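Local coordinates for protein putative MAR1 (Leishmania donovani, PDB 1X9G) that is of unknown function, possibly a ribonuclease, and belongs to the isochorismatase superfamily, whose alpha/beta fold it shares, at residues E116-I121 with L142-K147; K18-F23 with L104-N109. One frame throughout, in Å; residues are numbered along the deposited sequence.

Overall arrangement
From the N terminus, residues 18-23 enter strand 21-26 and pair with residues 104-109, 80 residues lying between; interaction 2 closes that loop, which includes helix 39-55 and strands 60-67 and 86-90. The chain then runs through strand 109-115 and opens interaction 1, where residues 116-121 meet residues 142-147 across a shorter loop of 20 residues. The two closures follow in series, neither nesting nor crossing. Both reach the same parallel sheet, on opposite sides of the chain's centre and with centres about 24 Å apart: interaction 2 joins two strands where they begin, interaction 1 two strand-to-helix junctions where strands end.

Interaction 1: E116-I121 with L142-K147; sequences EGHACI and LGSQKK
His118 CG lies between its own backbone N and carbonyl carbon (chi1 64°), while Ser144 OG lies beside the backbone N of its residue (chi1 -77°); the two side chains meet at the ring edge, His118 ND1 to Ser144 OG 2.7 Å, in a hydrogen bond whose donor may be either. OG lies in the ring plane, and His118 NE2 is bonded to Glu170 of the second subunit, which leaves the imidazole held at both nitrogens. The Glu116 side chain, bent at its second torsion, reaches across to Ser144 and Gln145. Its OE2 takes the backbone N-H of Gln145 at 2.9 Å, from above the carboxylate plane, and lies 3.3 Å from Ser144 CA. Backbone joins backbone as well: Gly117 N gives its hydrogen to Gly143 O at 3.0 Å, and the same oxygen receives a CH contact from Glu116 CA at 3.3 Å. Ile121 CD1 and CG2 both rest against Leu142 CD2, each at 3.9 Å. Glu116 O accepts from Ala119 N and Ile121 N, from opposite faces of its plane, as the helix starts. The cis peptide before Glu116 and the helix start bearing Cys120, which touches Asp27, are consistent with the active-site region of the isochorismatase fold, here at the beta-alpha-beta unit formed by strand 109-115, helix 117-130 and strand 134-143.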
ATOM      1  N   GLU A 116     -20.529  -7.533  -3.880  1.00 55.22           N
ATOM      2  CA  GLU A 116     -19.574  -7.366  -2.772  1.00 54.25           C
ATOM      3  C   GLU A 116     -18.159  -7.197  -3.274  1.00 53.96           C
ATOM      4  O   GLU A 116     -17.742  -7.900  -4.205  1.00 53.80           O
ATOM      5  CB  GLU A 116     -19.619  -8.585  -1.857  1.00 54.23           C
ATOM      6  CG  GLU A 116     -20.998  -8.953  -1.348  1.00 55.94           C
ATOM      7  CD  GLU A 116     -20.987  -9.607   0.034  1.00 59.21           C
ATOM      8  OE1 GLU A 116     -21.833 -10.505   0.233  1.00 61.71           O
ATOM      9  OE2 GLU A 116     -20.155  -9.247   0.918  1.00 56.76           O
ATOM     10  N   GLY A 117     -17.408  -6.312  -2.598  1.00 54.08           N
ATOM     11  CA  GLY A 117     -16.022  -5.939  -2.958  1.00 53.91           C
ATOM     12  C   GLY A 117     -15.102  -7.099  -3.314  1.00 53.62           C
ATOM     13  O   GLY A 117     -14.338  -7.038  -4.287  1.00 53.50           O
ATOM     14  N   HIS A 118     -15.209  -8.174  -2.530  1.00 53.27           N
ATOM     15  CA  HIS A 118     -14.322  -9.329  -2.649  1.00 52.70           C
ATOM     16  C   HIS A 118     -14.878 -10.472  -3.496  1.00 52.30           C
ATOM     17  O   HIS A 118     -14.206 -11.509  -3.642  1.00 52.01           O
ATOM     18  CB  HIS A 118     -14.002  -9.857  -1.260  1.00 52.89           C
ATOM     19  CG  HIS A 118     -15.202 -10.369  -0.538  1.00 54.42           C
ATOM     20  ND1 HIS A 118     -16.185  -9.529  -0.046  1.00 57.21           N
ATOM     21  CD2 HIS A 118     -15.611 -11.630  -0.272  1.00 53.33           C
ATOM     22  CE1 HIS A 118     -17.126 -10.258   0.537  1.00 55.79           C
ATOM     23  NE2 HIS A 118     -16.792 -11.535   0.426  1.00 55.17           N
ATOM     24  N   ALA A 119     -16.082 -10.282  -4.055  1.00 51.67           N
ATOM     25  CA  ALA A 119     -16.796 -11.373  -4.681  1.00 51.56           C
ATOM     26  C   ALA A 119     -17.157 -10.987  -6.101  1.00 52.44           C
ATOM     27  O   ALA A 119     -16.281 -10.986  -6.964  1.00 53.29           O
ATOM     28  CB  ALA A 119     -18.030 -11.767  -3.813  1.00 51.12           C
ATOM     29  N   CYS A 120     -18.407 -10.589  -6.358  1.00 52.92           N
ATOM     30  CA  CYS A 120     -18.797 -10.170  -7.681  1.00 52.77           C
ATOM     31  C   CYS A 120     -17.947  -9.014  -8.191  1.00 53.47           C
ATOM     32  O   CYS A 120     -17.521  -9.048  -9.370  1.00 53.79           O
ATOM     33  CB  CYS A 120     -20.299  -9.803  -7.721  1.00 53.95           C
ATOM     34  SG  CYS A 120     -21.489 -11.098  -7.047  1.00 54.86           S
ATOM     35  N   ILE A 121     -17.700  -7.996  -7.329  1.00 52.50           N
ATOM     36  CA  ILE A 121     -16.957  -6.754  -7.749  1.00 51.89           C
ATOM     37  C   ILE A 121     -15.567  -7.140  -8.210  1.00 51.02           C
ATOM     38  O   ILE A 121     -15.172  -6.874  -9.324  1.00 50.50           O
ATOM     39  CB  ILE A 121     -16.823  -5.659  -6.606  1.00 52.00           C
ATOM     40  CG1 ILE A 121     -18.181  -5.048  -6.182  1.00 52.36           C
ATOM     41  CG2 ILE A 121     -15.842  -4.566  -6.998  1.00 50.95           C
ATOM     42  CD1 ILE A 121     -18.871  -4.155  -7.198  1.00 49.95           C
ATOM     43  N   LEU A 142     -18.770   1.020  -2.667  1.00 54.36           N
ATOM     44  CA  LEU A 142     -18.467  -0.409  -2.506  1.00 54.06           C
ATOM     45  C   LEU A 142     -18.694  -0.863  -1.063  1.00 53.47           C
ATOM     46  O   LEU A 142     -18.661  -0.043  -0.120  1.00 51.69           O
ATOM     47  CB  LEU A 142     -17.050  -0.765  -2.959  1.00 54.10           C
ATOM     48  CG  LEU A 142     -16.488  -0.373  -4.332  1.00 56.52           C
ATOM     49  CD1 LEU A 142     -14.936  -0.389  -4.303  1.00 55.74           C
ATOM     50  CD2 LEU A 142     -17.074  -1.170  -5.533  1.00 54.17           C
ATOM     51  N   GLY A 143     -19.000  -2.162  -0.912  1.00 53.55           N
ATOM     52  CA  GLY A 143     -19.140  -2.788   0.412  1.00 53.39           C
ATOM     53  C   GLY A 143     -19.061  -4.316   0.412  1.00 53.14           C
ATOM     54  O   GLY A 143     -19.204  -4.951  -0.622  1.00 53.31           O
ATOM     55  N   SER A 144     -18.826  -4.884   1.588  1.00 53.26           N
ATOM     56  CA  SER A 144     -18.819  -6.323   1.819  1.00 53.54           C
ATOM     57  C   SER A 144     -19.538  -6.532   3.148  1.00 54.36           C
ATOM     58  O   SER A 144     -19.661  -5.595   3.934  1.00 55.13           O
ATOM     59  CB  SER A 144     -17.388  -6.847   1.918  1.00 52.85           C
ATOM     60  OG  SER A 144     -16.816  -6.946   0.619  1.00 53.92           O
ATOM     61  N   GLN A 145     -20.018  -7.738   3.431  1.00 55.31           N
ATOM     62  CA  GLN A 145     -20.541  -7.999   4.784  1.00 56.21           C
ATOM     63  C   GLN A 145     -19.508  -7.853   5.889  1.00 56.81           C
ATOM     64  O   GLN A 145     -19.810  -7.273   6.925  1.00 57.70           O
ATOM     65  CB  GLN A 145     -21.227  -9.346   4.860  1.00 55.72           C
ATOM     66  CG  GLN A 145     -22.547  -9.323   4.217  1.00 57.13           C
ATOM     67  CD  GLN A 145     -23.151 -10.693   4.103  1.00 59.37           C
ATOM     68  OE1 GLN A 145     -23.465 -11.133   3.008  1.00 56.86           O
ATOM     69  NE2 GLN A 145     -23.311 -11.383   5.240  1.00 59.59           N
ATOM     70  N   LYS A 146     -18.301  -8.365   5.672  1.00 57.64           N
ATOM     71  CA  LYS A 146     -17.202  -8.254   6.668  1.00 58.39           C
ATOM     72  C   LYS A 146     -16.014  -7.404   6.190  1.00 58.98           C
ATOM     73  O   LYS A 146     -15.561  -7.533   5.043  1.00 59.12           O
ATOM     74  CB  LYS A 146     -16.691  -9.652   7.063  1.00 58.08           C
ATOM     75  CG  LYS A 146     -17.773 -10.641   7.500  1.00 58.52           C
ATOM     76  CD  LYS A 146     -18.123 -10.405   8.973  1.00 61.87           C
ATOM     77  CE  LYS A 146     -19.611 -10.549   9.313  1.00 62.57           C
ATOM     78  NZ  LYS A 146     -20.132 -11.892   9.031  1.00 60.53           N
ATOM     79  N   LYS A 147     -15.501  -6.565   7.097  1.00 60.17           N
ATOM     80  CA  LYS A 147     -14.296  -5.716   6.894  1.00 60.55           C
ATOM     81  C   LYS A 147     -13.125  -6.440   6.264  1.00 59.07           C
ATOM     82  O   LYS A 147     -12.571  -5.953   5.270  1.00 60.18           O
ATOM     83  CB  LYS A 147     -13.813  -5.114   8.209  1.00 60.41           C
ATOM     84  CG  LYS A 147     -14.729  -4.046   8.774  1.00 63.53           C
ATOM     85  CD  LYS A 147     -14.263  -3.532  10.189  1.00 63.45           C
ATOM     86  CE  LYS A 147     -14.919  -2.108  10.559  1.00 65.19           C
ATOM     87  NZ  LYS A 147     -16.303  -2.172  11.148  1.00 61.11           N
TER

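Interaction 2: K18-F23 with L104-N109; sequences KGKTAF and LEDVDN
Lys20 lays the methylenes of its side chain over Asp106, with CD 3.4 Å from the backbone O of that residue and CE 3.4 Å from its OD2. The contact is carried by carbon: Lys20 NZ stays 4.3 Å from Asp106 OD2, beyond a salt bridge, and the other carboxylate oxygen, OD1, is paired with Lys61 of strand 60-67. Asp106 sits in a type I turn from Leu104 to Val107, whose carbonyls at both ends are bonded to the amino group of Lys133. At the end of the turn, Val107 swings CG1 opposite its backbone N (chi1 164°), which sets that methyl 3.4 Å from Ala22 N while CG2 faces Lys20 CB. Ala22 CB lies 3.8 Å from Leu104 CD2 and also touches Val107 CG1, forming a small apolar patch. Backbone bonds provide most of the remaining polar links. Lys20 O accepts two N-H groups, from Asp108 N at 3.0 Å and from Asn109 N; the second comes in the carbonyl plane, whereas the first stands 36° out of it. Two residues on from Lys20, Ala22 N meets the O of the same Asn109 at 2.9 Å, almost straight along the C=O direction (C=O...N 166°). The two bonds of Asn109, through its N and its O, flank Thr21 and make the parallel bridge, with both side chains on the same face of the sheet; the bond from Asp108 N is additional. Asp108 OD1 adds a weak bond from Lys20 N, next to Gly19, which has a positive phi. Strand 21-26 and strand 109-115, central neighbours in the sheet, thus start together. Carbonyls and peptide N-H groups carry most of the polar bonding, with methyls packed alongside, and the opposite charges probably contribute only a diffuse attraction between Lys20 and Asp106.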
ATOM      1  N   LYS A  18     -14.698  12.257 -24.457  1.00 72.98           N
ATOM      2  CA  LYS A  18     -13.691  11.404 -25.099  1.00 74.48           C
ATOM      3  C   LYS A  18     -14.077   9.919 -24.874  1.00 74.31           C
ATOM      4  O   LYS A  18     -13.899   9.372 -23.776  1.00 75.19           O
ATOM      5  CB  LYS A  18     -12.299  11.745 -24.541  1.00 75.17           C
ATOM      6  CG  LYS A  18     -11.098  11.029 -25.223  1.00 77.09           C
ATOM      7  CD  LYS A  18      -9.721  11.360 -24.558  1.00 76.81           C
ATOM      8  CE  LYS A  18      -8.670  10.202 -24.710  1.00 79.98           C
ATOM      9  NZ  LYS A  18      -8.845   8.967 -23.796  1.00 78.62           N
ATOM     10  N   GLY A  19     -14.654   9.285 -25.897  1.00 73.85           N
ATOM     11  CA  GLY A  19     -15.035   7.866 -25.835  1.00 72.55           C
ATOM     12  C   GLY A  19     -16.360   7.593 -25.150  1.00 71.83           C
ATOM     13  O   GLY A  19     -17.252   8.440 -25.174  1.00 72.38           O
ATOM     14  N   LYS A  20     -16.500   6.396 -24.581  1.00 70.46           N
ATOM     15  CA  LYS A  20     -17.706   5.984 -23.862  1.00 69.82           C
ATOM     16  C   LYS A  20     -17.331   5.379 -22.513  1.00 68.83           C
ATOM     17  O   LYS A  20     -16.275   4.769 -22.368  1.00 68.85           O
ATOM     18  CB  LYS A  20     -18.529   4.936 -24.643  1.00 69.91           C
ATOM     19  CG  LYS A  20     -18.843   5.263 -26.094  1.00 70.58           C
ATOM     20  CD  LYS A  20     -20.000   4.416 -26.617  1.00 71.20           C
ATOM     21  CE  LYS A  20     -20.793   5.115 -27.779  1.00 73.64           C
ATOM     22  NZ  LYS A  20     -22.126   5.720 -27.359  1.00 74.29           N
ATOM     23  N   THR A  21     -18.231   5.530 -21.547  1.00 67.52           N
ATOM     24  CA  THR A  21     -18.098   5.014 -20.201  1.00 66.17           C
ATOM     25  C   THR A  21     -19.360   4.263 -19.815  1.00 65.59           C
ATOM     26  O   THR A  21     -20.454   4.812 -19.918  1.00 65.24           O
ATOM     27  CB  THR A  21     -17.981   6.173 -19.192  1.00 66.50           C
ATOM     28  OG1 THR A  21     -16.744   6.864 -19.392  1.00 65.00           O
ATOM     29  CG2 THR A  21     -18.078   5.640 -17.734  1.00 66.61           C
ATOM     30  N   ALA A  22     -19.219   3.022 -19.358  1.00 64.61           N
ATOM     31  CA  ALA A  22     -20.344   2.323 -18.716  1.00 63.54           C
ATOM     32  C   ALA A  22     -20.292   2.503 -17.201  1.00 63.20           C
ATOM     33  O   ALA A  22     -19.241   2.279 -16.559  1.00 63.04           O
ATOM     34  CB  ALA A  22     -20.400   0.810 -19.098  1.00 62.53           C
ATOM     35  N   PHE A  23     -21.417   2.963 -16.656  1.00 62.03           N
ATOM     36  CA  PHE A  23     -21.727   2.823 -15.254  1.00 61.11           C
ATOM     37  C   PHE A  23     -22.322   1.437 -15.014  1.00 60.96           C
ATOM     38  O   PHE A  23     -23.287   1.026 -15.653  1.00 60.78           O
ATOM     39  CB  PHE A  23     -22.656   3.943 -14.785  1.00 61.10           C
ATOM     40  CG  PHE A  23     -22.114   5.340 -15.059  1.00 61.56           C
ATOM     41  CD1 PHE A  23     -22.883   6.278 -15.724  1.00 62.36           C
ATOM     42  CD2 PHE A  23     -20.829   5.709 -14.645  1.00 61.62           C
ATOM     43  CE1 PHE A  23     -22.385   7.584 -15.986  1.00 64.23           C
ATOM     44  CE2 PHE A  23     -20.325   7.001 -14.899  1.00 64.48           C
ATOM     45  CZ  PHE A  23     -21.117   7.945 -15.579  1.00 63.45           C
ATOM     46  N   LEU A 104     -20.500  -3.669 -24.219  1.00 72.71           N
ATOM     47  CA  LEU A 104     -19.205  -3.021 -23.955  1.00 72.69           C
ATOM     48  C   LEU A 104     -18.303  -3.067 -25.186  1.00 72.74           C
ATOM     49  O   LEU A 104     -17.121  -2.723 -25.113  1.00 72.57           O
ATOM     50  CB  LEU A 104     -18.461  -3.741 -22.807  1.00 71.71           C
ATOM     51  CG  LEU A 104     -19.020  -3.685 -21.395  1.00 70.85           C
ATOM     52  CD1 LEU A 104     -18.200  -4.596 -20.425  1.00 71.92           C
ATOM     53  CD2 LEU A 104     -19.150  -2.267 -20.869  1.00 67.98           C
ATOM     54  N   GLU A 105     -18.845  -3.533 -26.306  1.00 73.24           N
ATOM     55  CA  GLU A 105     -18.055  -3.637 -27.530  1.00 73.99           C
ATOM     56  C   GLU A 105     -17.441  -2.310 -27.947  1.00 73.30           C
ATOM     57  O   GLU A 105     -16.372  -2.309 -28.555  1.00 73.55           O
ATOM     58  CB  GLU A 105     -18.853  -4.250 -28.684  1.00 74.03           C
ATOM     59  CG  GLU A 105     -18.614  -5.761 -28.921  1.00 75.33           C
ATOM     60  CD  GLU A 105     -19.607  -6.374 -29.948  1.00 76.19           C
ATOM     61  OE1 GLU A 105     -19.742  -5.838 -31.079  1.00 76.30           O
ATOM     62  OE2 GLU A 105     -20.256  -7.399 -29.615  1.00 79.80           O
ATOM     63  N   ASP A 106     -18.084  -1.194 -27.591  1.00 72.61           N
ATOM     64  CA  ASP A 106     -17.581   0.156 -27.950  1.00 72.07           C
ATOM     65  C   ASP A 106     -17.326   1.087 -26.756  1.00 71.03           C
ATOM     66  O   ASP A 106     -17.363   2.328 -26.913  1.00 70.68           O
ATOM     67  CB  ASP A 106     -18.578   0.852 -28.891  1.00 72.66           C
ATOM     68  CG  ASP A 106     -19.918   1.126 -28.214  1.00 74.22           C
ATOM     69  OD1 ASP A 106     -20.156   0.592 -27.104  1.00 74.79           O
ATOM     70  OD2 ASP A 106     -20.736   1.874 -28.793  1.00 77.79           O
ATOM     71  N   VAL A 107     -17.106   0.498 -25.572  1.00 69.60           N
ATOM     72  CA  VAL A 107     -16.975   1.261 -24.324  1.00 67.78           C
ATOM     73  C   VAL A 107     -15.519   1.212 -23.928  1.00 66.86           C
ATOM     74  O   VAL A 107     -14.901   0.154 -24.018  1.00 66.79           O
ATOM     75  CB  VAL A 107     -17.974   0.754 -23.193  1.00 68.28           C
ATOM     76  CG1 VAL A 107     -17.588   1.259 -21.776  1.00 67.32           C
ATOM     77  CG2 VAL A 107     -19.422   1.207 -23.498  1.00 66.91           C
ATOM     78  N   ASP A 108     -14.957   2.360 -23.540  1.00 65.69           N
ATOM     79  CA  ASP A 108     -13.532   2.441 -23.157  1.00 64.44           C
ATOM     80  C   ASP A 108     -13.271   2.310 -21.658  1.00 63.27           C
ATOM     81  O   ASP A 108     -12.224   1.765 -21.245  1.00 62.90           O
ATOM     82  CB  ASP A 108     -12.949   3.743 -23.661  1.00 64.86           C
ATOM     83  CG  ASP A 108     -13.027   3.840 -25.155  1.00 66.88           C
ATOM     84  OD1 ASP A 108     -13.989   4.439 -25.688  1.00 67.80           O
ATOM     85  OD2 ASP A 108     -12.143   3.255 -25.801  1.00 69.29           O
ATOM     86  N   ASN A 109     -14.220   2.826 -20.866  1.00 61.08           N
ATOM     87  CA  ASN A 109     -14.091   2.956 -19.422  1.00 59.30           C
ATOM     88  C   ASN A 109     -15.277   2.369 -18.684  1.00 58.09           C
ATOM     89  O   ASN A 109     -16.405   2.566 -19.093  1.00 59.54           O
ATOM     90  CB  ASN A 109     -14.001   4.422 -19.028  1.00 59.13           C
ATOM     91  CG  ASN A 109     -13.125   5.209 -19.946  1.00 60.01           C
ATOM     92  OD1 ASN A 109     -13.611   5.820 -20.877  1.00 61.78           O
ATOM     93  ND2 ASN A 109     -11.827   5.185 -19.709  1.00 61.83           N
TER